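Long-range contacts in protein F2 like fibronectin-binding protein (Streptococcus pneumoniae, PDB 5A0N), which probably attaches the pneumococcus covalently to host surfaces, serving as an N-terminal adhesin domain whose internal thioester reacts with a host partner: residues Lys18-Gly23 with Thr40-Asp45; Ala34-Leu39 with Ala135-His140; Arg196-Asp201 with Leu211-Trp216. All blocks are in the same frame, centred on the assembly; numbering follows the deposited sequence.

Contact 1. Residues Lys18-Gly23 with Thr40-Asp45; sequences KYYSLG and TVITSD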
loop_
_atom_site.group_PDB
_atom_site.type_symbol
_atom_site.label_atom_id
_atom_site.label_comp_id
_atom_site.label_asym_id
_atom_site.label_seq_id
_atom_site.Cartn_x
_atom_site.Cartn_y
_atom_site.Cartn_z
ATOM N N LYS A 18 1.880 10.555 15.894
ATOM C CA LYS A 18 2.764 10.506 14.733
ATOM C C LYS A 18 3.312 9.103 14.492
ATOM O O LYS A 18 3.564 8.340 15.420
ATOM C CB LYS A 18 3.939 11.493 14.868
ATOM C CG LYS A 18 3.539 12.944 15.116
ATOM C CD LYS A 18 2.633 13.487 14.005
ATOM C CE LYS A 18 2.284 14.943 14.176
ATOM N NZ LYS A 18 3.444 15.731 13.779
ATOM N N TYR A 19 3.473 8.795 13.210
ATOM C CA TYR A 19 3.849 7.472 12.733
ATOM C C TYR A 19 4.922 7.583 11.662
ATOM O O TYR A 19 4.967 8.584 10.921
ATOM C CB TYR A 19 2.611 6.747 12.154
ATOM C CG TYR A 19 1.511 6.549 13.186
ATOM C CD1 TYR A 19 0.597 7.557 13.447
ATOM C CD2 TYR A 19 1.416 5.380 13.941
ATOM C CE1 TYR A 19 -0.362 7.441 14.422
ATOM C CE2 TYR A 19 0.428 5.219 14.902
ATOM C CZ TYR A 19 -0.441 6.265 15.159
ATOM O OH TYR A 19 -1.352 6.068 16.169
ATOM N N TYR A 20 5.751 6.543 11.566
ATOM C CA TYR A 20 6.800 6.418 10.567
ATOM C C TYR A 20 6.484 5.193 9.714
ATOM O O TYR A 20 5.671 4.353 10.101
ATOM C CB TYR A 20 8.181 6.228 11.200
ATOM C CG TYR A 20 8.580 7.220 12.264
ATOM C CD1 TYR A 20 8.194 8.564 12.232
ATOM C CD2 TYR A 20 9.382 6.818 13.304
ATOM C CE1 TYR A 20 8.644 9.466 13.176
ATOM C CE2 TYR A 20 9.823 7.687 14.259
ATOM C CZ TYR A 20 9.463 9.027 14.207
ATOM O OH TYR A 20 9.896 9.904 15.161
ATOM N N SER A 21 7.150 5.077 8.562
ATOM C CA SER A 21 7.043 3.861 7.769
ATOM C C SER A 21 8.420 3.303 7.423
ATOM O O SER A 21 9.399 4.037 7.178
ATOM C CB SER A 21 6.260 4.096 6.491
ATOM O OG SER A 21 6.187 2.945 5.680
ATOM N N LEU A 22 8.484 1.974 7.368
ATOM C CA LEU A 22 9.682 1.258 6.977
ATOM C C LEU A 22 9.936 1.342 5.480
ATOM O O LEU A 22 11.035 0.980 5.011
ATOM C CB LEU A 22 9.611 -0.201 7.421
ATOM C CG LEU A 22 9.374 -0.418 8.915
ATOM C CD1 LEU A 22 9.444 -1.893 9.259
ATOM C CD2 LEU A 22 10.352 0.380 9.799
ATOM N N GLY A 23 8.963 1.816 4.704
ATOM C CA GLY A 23 9.165 2.017 3.295
ATOM C C GLY A 23 8.786 0.861 2.426
ATOM O O GLY A 23 8.338 -0.184 2.913
ATOM N N THR A 40 5.216 -1.067 6.062
ATOM C CA THR A 40 4.817 -1.196 7.462
ATOM C C THR A 40 4.863 0.150 8.152
ATOM O O THR A 40 5.835 0.902 7.995
ATOM C CB THR A 40 5.751 -2.178 8.187
ATOM O OG1 THR A 40 5.659 -3.456 7.540
ATOM C CG2 THR A 40 5.463 -2.315 9.656
ATOM N N VAL A 41 3.849 0.441 8.970
ATOM C CA VAL A 41 3.760 1.702 9.686
ATOM C C VAL A 41 3.974 1.394 11.164
ATOM O O VAL A 41 3.428 0.408 11.695
ATOM C CB VAL A 41 2.413 2.408 9.438
ATOM C CG1 VAL A 41 2.412 3.752 10.116
ATOM C CG2 VAL A 41 2.157 2.550 7.931
ATOM N N ILE A 42 4.789 2.238 11.805
ATOM C CA ILE A 42 5.183 2.092 13.202
ATOM C C ILE A 42 4.892 3.378 13.981
ATOM O O ILE A 42 4.908 4.468 13.432
ATOM C CB ILE A 42 6.659 1.666 13.323
ATOM C CG1 ILE A 42 7.605 2.750 12.764
ATOM C CG2 ILE A 42 6.918 0.316 12.675
ATOM C CD1 ILE A 42 9.072 2.502 13.127
ATOM N N THR A 43 4.701 3.222 15.285
ATOM C CA THR A 43 4.542 4.360 16.157
ATOM C C THR A 43 5.865 5.126 16.248
ATOM O O THR A 43 6.958 4.537 16.242
ATOM C CB THR A 43 4.105 3.947 17.552
ATOM O OG1 THR A 43 5.140 3.125 18.107
ATOM C CG2 THR A 43 2.768 3.202 17.517
ATOM N N SER A 44 5.770 6.444 16.357
ATOM C CA SER A 44 6.983 7.290 16.434
ATOM C C SER A 44 7.700 7.127 17.751
ATOM O O SER A 44 8.896 7.392 17.804
ATOM C CB SER A 44 6.654 8.756 16.238
ATOM O OG SER A 44 5.843 9.208 17.291
ATOM N N ASP A 45 7.003 6.696 18.800
ATOM C CA ASP A 45 7.590 6.633 20.118
ATOM C C ASP A 45 8.192 5.260 20.428
ATOM O O ASP A 45 9.391 5.110 20.693
ATOM C CB ASP A 45 6.600 7.095 21.201
ATOM C CG ASP A 45 5.178 6.533 21.088
ATOM O OD1 ASP A 45 4.885 5.606 20.331
ATOM O OD2 ASP A 45 4.305 7.070 21.814
#

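Contact 2. Residues Ala34-Leu39 with Ala135-His140; sequences ATYNNL and ARTYFH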
loop_
_atom_site.group_PDB
_atom_site.type_symbol
_atom_site.label_atom_id
_atom_site.label_comp_id
_atom_site.label_asym_id
_atom_site.label_seq_id
_atom_site.Cartn_x
_atom_site.Cartn_y
_atom_site.Cartn_z
ATOM N N ALA A 34 19.065 -3.431 0.966
ATOM C CA ALA A 34 17.676 -3.059 1.102
ATOM C C ALA A 34 16.771 -4.279 1.083
ATOM O O ALA A 34 17.051 -5.272 0.430
ATOM C CB ALA A 34 17.294 -2.099 -0.019
ATOM N N THR A 35 15.640 -4.144 1.773
ATOM C CA THR A 35 14.620 -5.165 1.832
ATOM C C THR A 35 13.274 -4.565 1.403
ATOM O O THR A 35 13.079 -3.344 1.450
ATOM C CB THR A 35 14.519 -5.776 3.239
ATOM O OG1 THR A 35 14.517 -4.749 4.228
ATOM C CG2 THR A 35 15.681 -6.720 3.508
ATOM N N TYR A 36 12.361 -5.434 1.004
ATOM C CA TYR A 36 10.983 -5.037 0.689
ATOM C C TYR A 36 10.196 -5.071 1.990
ATOM O O TYR A 36 10.028 -6.137 2.587
ATOM C CB TYR A 36 10.376 -5.973 -0.368
ATOM C CG TYR A 36 9.106 -5.371 -0.956
ATOM C CD1 TYR A 36 7.919 -5.386 -0.261
ATOM C CD2 TYR A 36 9.128 -4.751 -2.173
ATOM C CE1 TYR A 36 6.773 -4.767 -0.756
ATOM C CE2 TYR A 36 8.002 -4.127 -2.671
ATOM C CZ TYR A 36 6.832 -4.116 -1.967
ATOM O OH TYR A 36 5.724 -3.475 -2.489
ATOM N N ASN A 37 9.710 -3.903 2.438
ATOM C CA ASN A 37 9.222 -3.735 3.804
ATOM C C ASN A 37 7.720 -3.503 3.929
ATOM O O ASN A 37 7.233 -3.204 5.005
ATOM C CB ASN A 37 9.978 -2.631 4.541
ATOM C CG ASN A 37 11.473 -2.811 4.409
ATOM O OD1 ASN A 37 11.978 -3.945 4.479
ATOM N ND2 ASN A 37 12.176 -1.728 4.209
ATOM N N ASN A 38 6.976 -3.620 2.811
ATOM C CA ASN A 38 5.514 -3.602 2.807
ATOM C C ASN A 38 4.904 -2.306 3.301
ATOM O O ASN A 38 3.728 -2.269 3.640
ATOM C CB ASN A 38 4.950 -4.781 3.558
ATOM C CG ASN A 38 5.110 -6.092 2.827
ATOM O OD1 ASN A 38 5.573 -6.181 1.697
ATOM N ND2 ASN A 38 4.668 -7.156 3.469
ATOM N N LEU A 39 5.703 -1.242 3.355
ATOM C CA LEU A 39 5.256 0.035 3.911
ATOM C C LEU A 39 4.677 -0.107 5.304
ATOM O O LEU A 39 3.815 0.650 5.716
ATOM C CB LEU A 39 4.351 0.803 2.942
ATOM C CG LEU A 39 5.070 1.359 1.716
ATOM C CD1 LEU A 39 4.118 1.520 0.513
ATOM C CD2 LEU A 39 5.793 2.679 2.034
ATOM N N ALA A 135 5.343 -14.771 -1.135
ATOM C CA ALA A 135 4.162 -14.026 -1.513
ATOM C C ALA A 135 3.927 -12.808 -0.638
ATOM O O ALA A 135 3.441 -11.779 -1.129
ATOM C CB ALA A 135 2.937 -14.912 -1.506
ATOM N N ARG A 136 4.319 -12.874 0.636
ATOM C CA ARG A 136 4.033 -11.783 1.549
ATOM C C ARG A 136 4.535 -10.445 1.020
ATOM O O ARG A 136 3.855 -9.414 1.171
ATOM C CB ARG A 136 4.674 -12.080 2.918
ATOM C CG ARG A 136 4.449 -11.015 3.978
ATOM C CD ARG A 136 5.098 -11.416 5.303
ATOM N NE ARG A 136 6.541 -11.389 5.114
ATOM C CZ ARG A 136 7.319 -10.330 5.332
ATOM N NH1 ARG A 136 6.841 -9.216 5.855
ATOM N NH2 ARG A 136 8.586 -10.416 5.011
ATOM N N THR A 137 5.719 -10.426 0.420
ATOM C CA THR A 137 6.243 -9.184 -0.164
ATOM C C THR A 137 5.983 -9.097 -1.656
ATOM O O THR A 137 5.676 -8.015 -2.155
ATOM C CB THR A 137 7.753 -9.015 0.113
ATOM O OG1 THR A 137 8.467 -10.114 -0.453
ATOM C CG2 THR A 137 8.034 -8.889 1.622
ATOM N N TYR A 138 6.131 -10.201 -2.387
ATOM C CA TYR A 138 6.005 -10.129 -3.849
ATOM C C TYR A 138 4.547 -9.822 -4.278
ATOM O O TYR A 138 4.327 -9.132 -5.263
ATOM C CB TYR A 138 6.537 -11.399 -4.538
ATOM C CG TYR A 138 8.059 -11.459 -4.612
ATOM C CD1 TYR A 138 8.832 -11.711 -3.493
ATOM C CD2 TYR A 138 8.722 -11.242 -5.798
ATOM C CE1 TYR A 138 10.196 -11.761 -3.576
ATOM C CE2 TYR A 138 10.102 -11.298 -5.862
ATOM C CZ TYR A 138 10.819 -11.557 -4.753
ATOM O OH TYR A 138 12.191 -11.611 -4.833
ATOM N N PHE A 139 3.569 -10.304 -3.517
ATOM C CA PHE A 139 2.166 -9.960 -3.809
ATOM C C PHE A 139 1.874 -8.516 -3.405
ATOM O O PHE A 139 1.110 -7.831 -4.070
ATOM C CB PHE A 139 1.203 -10.926 -3.120
ATOM C CG PHE A 139 -0.243 -10.811 -3.561
ATOM C CD1 PHE A 139 -0.598 -10.779 -4.908
ATOM C CD2 PHE A 139 -1.269 -10.798 -2.619
ATOM C CE1 PHE A 139 -1.927 -10.736 -5.291
ATOM C CE2 PHE A 139 -2.594 -10.756 -3.023
ATOM C CZ PHE A 139 -2.907 -10.730 -4.346
ATOM N N HIS A 140 2.463 -8.054 -2.286
ATOM C CA HIS A 140 2.314 -6.638 -1.926
ATOM C C HIS A 140 2.740 -5.770 -3.111
ATOM O O HIS A 140 2.053 -4.817 -3.478
ATOM C CB HIS A 140 3.152 -6.299 -0.685
ATOM C CG HIS A 140 2.964 -4.892 -0.233
ATOM N ND1 HIS A 140 3.593 -3.824 -0.823
ATOM C CD2 HIS A 140 2.190 -4.382 0.761
ATOM C CE1 HIS A 140 3.212 -2.716 -0.217
ATOM N NE2 HIS A 140 2.358 -3.021 0.740
#

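Contact 3. Residues Arg196-Asp201 with Leu211-Trp216; sequences RFYKPD and LATVRW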
loop_
_atom_site.group_PDB
_atom_site.type_symbol
_atom_site.label_atom_id
_atom_site.label_comp_id
_atom_site.label_asym_id
_atom_site.label_seq_id
_atom_site.Cartn_x
_atom_site.Cartn_y
_atom_site.Cartn_z
ATOM N N ARG A 196 -7.904 2.713 6.809
ATOM C CA ARG A 196 -7.152 3.746 7.531
ATOM C C ARG A 196 -6.369 4.562 6.525
ATOM O O ARG A 196 -5.854 4.014 5.538
ATOM C CB ARG A 196 -6.172 3.129 8.523
ATOM C CG ARG A 196 -6.838 2.461 9.696
ATOM C CD ARG A 196 -5.768 1.859 10.623
ATOM N NE ARG A 196 -6.338 1.679 11.931
ATOM C CZ ARG A 196 -5.626 1.498 13.007
ATOM N NH1 ARG A 196 -4.283 1.459 12.953
ATOM N NH2 ARG A 196 -6.264 1.336 14.140
ATOM N N PHE A 197 -6.241 5.853 6.805
ATOM C CA PHE A 197 -5.448 6.764 5.978
ATOM C C PHE A 197 -4.336 7.379 6.807
ATOM O O PHE A 197 -4.597 7.848 7.910
ATOM C CB PHE A 197 -6.362 7.865 5.424
ATOM C CG PHE A 197 -5.823 8.585 4.229
ATOM C CD1 PHE A 197 -4.899 9.626 4.364
ATOM C CD2 PHE A 197 -6.258 8.232 2.949
ATOM C CE1 PHE A 197 -4.442 10.308 3.246
ATOM C CE2 PHE A 197 -5.797 8.910 1.843
ATOM C CZ PHE A 197 -4.871 9.924 2.001
ATOM N N TYR A 198 -3.117 7.376 6.266
ATOM C CA TYR A 198 -2.003 8.063 6.907
ATOM C C TYR A 198 -1.676 9.310 6.104
ATOM O O TYR A 198 -1.263 9.232 4.936
ATOM C CB TYR A 198 -0.797 7.128 7.060
ATOM C CG TYR A 198 -0.953 6.078 8.125
ATOM C CD1 TYR A 198 -0.681 6.373 9.443
ATOM C CD2 TYR A 198 -1.347 4.791 7.823
ATOM C CE1 TYR A 198 -0.762 5.389 10.411
ATOM C CE2 TYR A 198 -1.467 3.822 8.793
ATOM C CZ TYR A 198 -1.142 4.118 10.090
ATOM O OH TYR A 198 -1.204 3.152 11.090
ATOM N N LYS A 199 -1.940 10.467 6.737
ATOM C CA LYS A 199 -1.771 11.759 6.100
ATOM C C LYS A 199 -0.361 12.240 6.368
ATOM O O LYS A 199 0.036 12.324 7.521
ATOM C CB LYS A 199 -2.759 12.747 6.749
ATOM C CG LYS A 199 -4.232 12.525 6.530
ATOM N N PRO A 200 0.395 12.604 5.342
ATOM C CA PRO A 200 1.770 13.032 5.602
ATOM C C PRO A 200 1.828 14.455 6.153
ATOM O O PRO A 200 1.148 15.359 5.647
ATOM C CB PRO A 200 2.420 12.985 4.208
ATOM C CG PRO A 200 1.260 13.206 3.255
ATOM C CD PRO A 200 0.086 12.547 3.905
ATOM N N ASP A 201 2.633 14.654 7.193
ATOM C CA ASP A 201 2.922 16.004 7.701
ATOM C C ASP A 201 3.534 16.821 6.577
ATOM O O ASP A 201 4.349 16.295 5.787
ATOM C CB ASP A 201 3.940 15.953 8.850
ATOM C CG ASP A 201 3.378 15.470 10.176
ATOM O OD1 ASP A 201 2.170 15.216 10.314
ATOM O OD2 ASP A 201 4.193 15.332 11.116
ATOM N N LEU A 211 -0.376 7.340 2.613
ATOM C CA LEU A 211 -0.510 5.885 2.678
ATOM C C LEU A 211 -1.948 5.557 3.059
ATOM O O LEU A 211 -2.597 6.324 3.772
ATOM C CB LEU A 211 0.399 5.237 3.731
ATOM C CG LEU A 211 1.839 5.682 3.752
ATOM C CD1 LEU A 211 2.576 5.113 4.956
ATOM C CD2 LEU A 211 2.544 5.385 2.461
ATOM N N ALA A 212 -2.412 4.363 2.678
ATOM C CA ALA A 212 -3.659 3.866 3.242
ATOM C C ALA A 212 -3.572 2.360 3.363
ATOM O O ALA A 212 -2.736 1.696 2.731
ATOM C CB ALA A 212 -4.899 4.300 2.433
ATOM N N THR A 213 -4.407 1.806 4.224
ATOM C CA THR A 213 -4.368 0.390 4.535
ATOM C C THR A 213 -5.728 -0.084 5.036
ATOM O O THR A 213 -6.676 0.696 5.059
ATOM C CB THR A 213 -3.204 0.096 5.490
ATOM O OG1 THR A 213 -3.024 -1.317 5.516
ATOM C CG2 THR A 213 -3.421 0.647 6.889
ATOM N N VAL A 214 -5.787 -1.355 5.456
ATOM C CA VAL A 214 -7.027 -1.984 5.873
ATOM C C VAL A 214 -6.738 -3.063 6.883
ATOM O O VAL A 214 -5.637 -3.651 6.898
ATOM C CB VAL A 214 -7.783 -2.555 4.638
ATOM C CG1 VAL A 214 -6.956 -3.651 3.936
ATOM C CG2 VAL A 214 -9.188 -3.023 4.982
ATOM N N ARG A 215 -7.709 -3.312 7.736
ATOM C CA ARG A 215 -7.659 -4.396 8.697
ATOM C C ARG A 215 -9.076 -4.880 8.924
ATOM O O ARG A 215 -10.043 -4.162 8.656
ATOM C CB ARG A 215 -7.041 -3.940 10.025
ATOM C CG ARG A 215 -7.780 -2.764 10.629
ATOM C CD ARG A 215 -7.416 -2.371 12.024
ATOM N NE ARG A 215 -6.050 -1.989 12.074
ATOM C CZ ARG A 215 -5.173 -2.461 12.950
ATOM N NH1 ARG A 215 -5.470 -3.376 13.890
ATOM N NH2 ARG A 215 -3.997 -1.997 12.856
ATOM N N TRP A 216 -9.208 -6.082 9.477
ATOM C CA TRP A 216 -10.494 -6.495 10.003
ATOM C C TRP A 216 -10.861 -5.731 11.261
ATOM O O TRP A 216 -9.997 -5.487 12.109
ATOM C CB TRP A 216 -10.475 -7.985 10.313
ATOM C CG TRP A 216 -10.320 -8.793 9.125
ATOM C CD1 TRP A 216 -9.208 -9.449 8.729
ATOM C CD2 TRP A 216 -11.328 -9.076 8.123
ATOM N NE1 TRP A 216 -9.441 -10.116 7.549
ATOM C CE2 TRP A 216 -10.734 -9.903 7.151
ATOM C CE3 TRP A 216 -12.659 -8.720 7.961
ATOM C CZ2 TRP A 216 -11.428 -10.375 6.045
ATOM C CZ3 TRP A 216 -13.354 -9.204 6.861
ATOM C CH2 TRP A 216 -12.739 -9.994 5.916
#

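Contact 1. Residues Lys18-Gly23 with Thr40-Asp45
The strands 19-21 and 41-43 run antiparallel with a marked twist, their axes 144° apart, and Tyr-20 and Ile-42 form the hydrogen-bonded pair at the centre: Tyr-20 N reaches Ile-42 O and Ile-42 N reaches Tyr-20 O. Beyond this pair, Thr-40 O takes two donors from segment 18-23. Leu-22 N approaches almost end-on at 2.9 Å, whereas Ser-21 OG, 3.1 Å from Thr-40 O, sits well above the carbonyl plane. With OG anti to its own nitrogen (chi1 178°), Ser-21 also accepts from Gly-23 N in an ST turn, so this one small hydroxyl both tethers the two segments and shapes a turn. Strand 41-43 is the middle member of a three-stranded antiparallel sheet, flanked by 19-21 and 49-51. On the face bearing Ser-21 and Val-41, the beta-branched valine suits an extended backbone; its CG1 lies 3.6 Å from Tyr-19 CB, and Leu-211 packs against the same face. On the face of Tyr-20 and Ile-42, Ile-42 CG1 lies between its backbone N and carbonyl carbon (chi1 64°), which sets it 3.9 Å from Tyr-20 CB, while Ile-42 CD1 meets Leu-22 CD2 at 4.1 Å, the two side chains crossing nearly at right angles. The Tyr-20 ring carries a CH-pi contact: Ser-44 CB stands 3.9 Å from its centroid, displaced toward the rim. A side chain as short as serine can fit between that ring and the main chain, where Ser-44 N donates to Lys-18 O at 3.1 Å.

Contact 2. Residues Ala34-Leu39 with Ala135-His140
Tyr-36 OH is gripped by two groups, lying 2.7 Å from His-140 ND1 in the plane of the imidazole and also bonded to the side-chain amide of Gln-24. The tyrosine reaches the histidine because its CG is anti to the backbone N (chi1 -166°), which carries the ring outward from strand 35-36 to the helix. The two rings meet obliquely, their planes 65° apart, and the phenol oxygen is directed at the rim of the imidazole. Along the way the tyrosine slides past Thr-137 in the opposite direction: CD1 is 3.7 Å from Thr-137 CB, and Thr-137 O lies over one face, toward the rim. Threonine suits this place, being compact enough to let the large ring lie close to the helix backbone, and its CG2 rests 3.5 Å from Tyr-36 O. The contact joins the beta part of the thioester domain to helix 132-152, which falls in a region matching the helical insertion domain of pilus-presented adhesins. Asn-38 packs over the imidazole face, while the phenol oxygen meets its edge. Asn-38 CA sits over the centre of the His-140 ring, 3.8 Å from the centroid, in a CH-pi contact. The amide lies nearly parallel over the same face, its plane only 17° from that of the imidazole, with OD1 toward the CG side of the ring, 3.4 Å from His-140 CB; this buried oxygen has no polar partner in the model. Asn-38 ND2 makes a weak hydrogen bond of 3.3 Å to Arg-136 O, a carbonyl that Tyr-116 OH also binds. His-140 is fixed from further directions: NE2 bonds to Ala-54 O, Phe-55 stacks on the ring, and Tyr-116 meets it edge-to-face.

Contact 3. Residues Arg196-Asp201 with Leu211-Trp216
Arg-196 and Arg-215 lie one over the other on one face of a beta hairpin, whose strands 193-200 and 211-216 are the two inner members of a four-stranded antiparallel sheet. Arg-196 CB starts 4.0 Å from CG2 of Thr-213, its hydrogen-bonded pair partner. The chain leaves beside the backbone N (chi1 -69°) and stays extended from CG to NE, which carries it across Arg-215 at an oblique angle: CD passes 4.1 Å from Arg-215 NE, and the same NE lies 3.7 Å from Arg-196 NE, which pairs with Glu-194. At CZ the guanidinium presents a face, with Arg-215 NE over its centre, and the two planes are 36° apart. At the tip Arg-196 NH1 comes 3.5 Å from Arg-215 NH2, two donors that Asp-51 bridges, one carboxylate oxygen receiving each. Asp-51, together with Glu-194 at Arg-196 NE, would probably offset the two positive charges; Arg-215 NH1 bonds to Ala-10 O. Tyr-198 OH also hydrogen-bonds to Asp-51 OD2, joining the same buried polar cluster. Closer to the backbone this face is apolar: Tyr-198 CB meets Leu-211 CB at 4.0 Å, and Thr-213 CG2 comes to the edge of the tyrosine ring. Four main-chain bonds zip the strands together, two round the Arg-196/Thr-213 pair and two round Tyr-198/Leu-211. On the reverse face stand Phe-197 and Ala-212, where alanine is small enough to sit against helix 105-118, packing on Phe-109. Leu-211 O lies over one face of the Phe-197 ring, while Phe-197 CD2 is 4.2 Å from Ala-212 CB.

Contacts 1 and 2 share a continuous run of chain, since 34-39 passes straight into 40-45; they are joined by Gly-23 O to Leu-39 N at 2.9 Å and by Leu-22 O to Asn-37 ND2 at 3.0 Å, although their centres are about 16 Å apart. Contact 3, centred about 11 Å from contact 1, meets it through the Lys-18 NZ to Asp-201 OD2 salt bridge of 2.8 Å and through Tyr-198, whose ring packs edge-to-face with Tyr-19. Leucine side chains, Leu-39 CD2 to Leu-211 CD2 at 4.2 Å, connect contacts 2 and 3. A MES molecule, probably from crystallisation, lies about 5 Å from the Tyr-36 side chain of contact 2.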